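Long-range contact in RNA-dependent RNA Polymerase (Bombyx mori cytoplasmic polyhedrosis virus, PDB 6TZ0), which synthesises viral RNA from an RNA template, transcribing plus strands from the double-stranded genome and probably also copying minus strands during replication: residues I217-L222 against F769-P774. Numbering follows the deposited sequence.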
ATOM      1  N   ILE A 217     -21.399 -17.301  19.926  1.00 35.23           N
ATOM      2  CA  ILE A 217     -22.560 -17.654  20.741  1.00 35.23           C
ATOM      3  C   ILE A 217     -23.168 -16.409  21.378  1.00 35.23           C
ATOM      4  O   ILE A 217     -24.394 -16.242  21.394  1.00 35.23           O
ATOM      5  CB  ILE A 217     -22.181 -18.697  21.804  1.00 35.23           C
ATOM      6  CG1 ILE A 217     -21.733 -19.994  21.159  1.00 35.23           C
ATOM      7  CG2 ILE A 217     -23.359 -19.016  22.694  1.00 35.23           C
ATOM      8  CD1 ILE A 217     -21.103 -20.912  22.151  1.00 35.23           C
ATOM      9  N   MET A 218     -22.322 -15.507  21.893  1.00 38.17           N
ATOM     10  CA  MET A 218     -22.800 -14.240  22.451  1.00 38.17           C
ATOM     11  C   MET A 218     -23.484 -13.368  21.405  1.00 38.17           C
ATOM     12  O   MET A 218     -24.358 -12.563  21.741  1.00 38.17           O
ATOM     13  CB  MET A 218     -21.629 -13.483  23.078  1.00 38.17           C
ATOM     14  CG  MET A 218     -21.149 -14.007  24.422  1.00 38.17           C
ATOM     15  SD  MET A 218     -22.217 -13.519  25.787  1.00 38.17           S
ATOM     16  CE  MET A 218     -23.165 -15.003  26.014  1.00 38.17           C
ATOM     17  N   SER A 219     -23.108 -13.526  20.143  1.00 36.00           N
ATOM     18  CA  SER A 219     -23.693 -12.798  19.032  1.00 36.00           C
ATOM     19  C   SER A 219     -25.079 -13.292  18.644  1.00 36.00           C
ATOM     20  O   SER A 219     -25.800 -12.576  17.949  1.00 36.00           O
ATOM     21  CB  SER A 219     -22.759 -12.913  17.834  1.00 36.00           C
ATOM     22  OG  SER A 219     -21.538 -12.248  18.095  1.00 36.00           O
ATOM     23  N   GLY A 220     -25.466 -14.491  19.059  1.00 34.95           N
ATOM     24  CA  GLY A 220     -26.686 -15.081  18.563  1.00 34.95           C
ATOM     25  C   GLY A 220     -26.548 -15.779  17.234  1.00 34.95           C
ATOM     26  O   GLY A 220     -27.559 -16.191  16.659  1.00 34.95           O
ATOM     27  N   ILE A 221     -25.327 -15.921  16.727  1.00 34.54           N
ATOM     28  CA  ILE A 221     -25.104 -16.576  15.444  1.00 34.54           C
ATOM     29  C   ILE A 221     -25.047 -18.088  15.614  1.00 34.54           C
ATOM     30  O   ILE A 221     -25.689 -18.838  14.872  1.00 34.54           O
ATOM     31  CB  ILE A 221     -23.823 -16.019  14.803  1.00 34.54           C
ATOM     32  CG1 ILE A 221     -24.011 -14.536  14.492  1.00 34.54           C
ATOM     33  CG2 ILE A 221     -23.443 -16.798  13.561  1.00 34.54           C
ATOM     34  CD1 ILE A 221     -22.746 -13.824  14.164  1.00 34.54           C
ATOM     35  N   LEU A 222     -24.292 -18.561  16.595  1.00 35.66           N
ATOM     36  CA  LEU A 222     -24.195 -19.981  16.879  1.00 35.66           C
ATOM     37  C   LEU A 222     -24.947 -20.313  18.155  1.00 35.66           C
ATOM     38  O   LEU A 222     -24.920 -19.547  19.120  1.00 35.66           O
ATOM     39  CB  LEU A 222     -22.741 -20.424  17.019  1.00 35.66           C
ATOM     40  CG  LEU A 222     -21.863 -20.402  15.776  1.00 35.66           C
ATOM     41  CD1 LEU A 222     -20.455 -20.784  16.161  1.00 35.66           C
ATOM     42  CD2 LEU A 222     -22.397 -21.347  14.731  1.00 35.66           C
ATOM     43  N   PHE A 769     -24.246  -3.818  13.098  1.00 36.52           N
ATOM     44  CA  PHE A 769     -25.323  -4.264  12.219  1.00 36.52           C
ATOM     45  C   PHE A 769     -25.042  -5.604  11.563  1.00 36.52           C
ATOM     46  O   PHE A 769     -25.937  -6.164  10.929  1.00 36.52           O
ATOM     47  CB  PHE A 769     -25.661  -3.260  11.105  1.00 36.52           C
ATOM     48  CG  PHE A 769     -26.512  -2.098  11.541  1.00 36.52           C
ATOM     49  CD1 PHE A 769     -26.565  -1.687  12.857  1.00 36.52           C
ATOM     50  CD2 PHE A 769     -27.421  -1.557  10.652  1.00 36.52           C
ATOM     51  CE1 PHE A 769     -27.375  -0.660  13.240  1.00 36.52           C
ATOM     52  CE2 PHE A 769     -28.252  -0.529  11.032  1.00 36.52           C
ATOM     53  CZ  PHE A 769     -28.231  -0.084  12.335  1.00 36.52           C
ATOM     54  N   ARG A 770     -23.831  -6.130  11.682  1.00 34.51           N
ATOM     55  CA  ARG A 770     -23.509  -7.431  11.117  1.00 34.51           C
ATOM     56  C   ARG A 770     -23.704  -8.559  12.121  1.00 34.51           C
ATOM     57  O   ARG A 770     -23.258  -9.683  11.888  1.00 34.51           O
ATOM     58  CB  ARG A 770     -22.087  -7.411  10.562  1.00 34.51           C
ATOM     59  CG  ARG A 770     -21.027  -7.041  11.553  1.00 34.51           C
ATOM     60  CD  ARG A 770     -19.695  -6.909  10.854  1.00 34.51           C
ATOM     61  NE  ARG A 770     -19.624  -5.761   9.958  1.00 34.51           N
ATOM     62  CZ  ARG A 770     -18.598  -5.517   9.150  1.00 34.51           C
ATOM     63  NH1 ARG A 770     -17.565  -6.341   9.123  1.00 34.51           N
ATOM     64  NH2 ARG A 770     -18.598  -4.448   8.371  1.00 34.51           N
ATOM     65  N   VAL A 771     -24.397  -8.279  13.218  1.00 34.76           N
ATOM     66  CA  VAL A 771     -24.549  -9.197  14.333  1.00 34.76           C
ATOM     67  C   VAL A 771     -26.040  -9.468  14.509  1.00 34.76           C
ATOM     68  O   VAL A 771     -26.889  -8.740  13.997  1.00 34.76           O
ATOM     69  CB  VAL A 771     -23.917  -8.608  15.614  1.00 34.76           C
ATOM     70  CG1 VAL A 771     -24.828  -7.593  16.283  1.00 34.76           C
ATOM     71  CG2 VAL A 771     -23.453  -9.647  16.551  1.00 34.76           C
ATOM     72  N   ARG A 772     -26.358 -10.527  15.242  1.00 33.61           N
ATOM     73  CA  ARG A 772     -27.740 -10.956  15.388  1.00 33.61           C
ATOM     74  C   ARG A 772     -28.315 -10.676  16.773  1.00 33.61           C
ATOM     75  O   ARG A 772     -29.521 -10.456  16.900  1.00 33.61           O
ATOM     76  CB  ARG A 772     -27.837 -12.449  15.054  1.00 33.61           C
ATOM     77  CG  ARG A 772     -29.223 -12.985  14.901  1.00 33.61           C
ATOM     78  CD  ARG A 772     -29.195 -14.401  14.392  1.00 33.61           C
ATOM     79  NE  ARG A 772     -30.531 -14.973  14.381  1.00 33.61           N
ATOM     80  CZ  ARG A 772     -30.805 -16.213  14.009  1.00 33.61           C
ATOM     81  NH1 ARG A 772     -29.831 -17.018  13.617  1.00 33.61           N
ATOM     82  NH2 ARG A 772     -32.051 -16.651  14.037  1.00 33.61           N
ATOM     83  N   ARG A 773     -27.486 -10.658  17.817  1.00 38.73           N
ATOM     84  CA  ARG A 773     -27.922 -10.276  19.160  1.00 38.73           C
ATOM     85  C   ARG A 773     -26.910  -9.293  19.740  1.00 38.73           C
ATOM     86  O   ARG A 773     -25.870  -9.708  20.276  1.00 38.73           O
ATOM     87  CB  ARG A 773     -28.093 -11.489  20.070  1.00 38.73           C
ATOM     88  CG  ARG A 773     -28.669 -11.137  21.424  1.00 38.73           C
ATOM     89  CD  ARG A 773     -28.954 -12.339  22.310  1.00 38.73           C
ATOM     90  NE  ARG A 773     -27.755 -13.053  22.738  1.00 38.73           N
ATOM     91  CZ  ARG A 773     -27.525 -14.338  22.500  1.00 38.73           C
ATOM     92  NH1 ARG A 773     -28.417 -15.063  21.845  1.00 38.73           N
ATOM     93  NH2 ARG A 773     -26.411 -14.905  22.933  1.00 38.73           N
ATOM     94  N   PRO A 774     -27.175  -7.986  19.649  1.00 40.96           N
ATOM     95  CA  PRO A 774     -26.201  -6.995  20.138  1.00 40.96           C
ATOM     96  C   PRO A 774     -26.104  -6.889  21.653  1.00 40.96           C
ATOM     97  O   PRO A 774     -25.110  -6.343  22.152  1.00 40.96           O
ATOM     98  CB  PRO A 774     -26.711  -5.682  19.532  1.00 40.96           C
ATOM     99  CG  PRO A 774     -27.546  -6.091  18.380  1.00 40.96           C
ATOM    100  CD  PRO A 774     -28.197  -7.364  18.793  1.00 40.96           C
TER
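R773 extends to the C-terminal end of helix 206-218, where the guanidinium lies obliquely to two backbone carbonyls: NH2 is 2.9 Å from I217 O and 3.3 Å from M218 O. CG stands anti to the backbone N (chi1 -175°), and a bend at chi3 (67°) brings the guanidinium up to the carbonyls of I217 and M218. One face of the guanidinium is turned to G220, with NH1 3.7 Å from G220 CA. A cation here would probably be favoured by the negative end of the helix dipole.

G220 has positive phi, and its N bonds back to I217 O, part of a Schellman motif that closes the helix. The turn presents S219 O to segment 769-774, where it receives two weak hydrogen bonds, from R773 N (2.6 Å, bent to 126° at the hydrogen) and from the more distant R772 N.

R772 leaves in a different direction. Its chain is extended from CG to NE and runs past the carbonyl of G220, CD coming within 3.3 Å of G220 O; its guanidinium continues to S60, whose O bonds to NH2. V771 CG2 packs on the S219 side chain, 3.6 Å from CB and equally close to OG, while S219 OG is hydrogen-bonded to T215 O.

The contact thus sets the end of helix 206-218, in the N-terminal region, against the loop joining helices 754-766 and 774-786. Helix 145-160 packs on M218 and R773 through W159, and helix 325-339 meets I221 through A333 and R772 through N330.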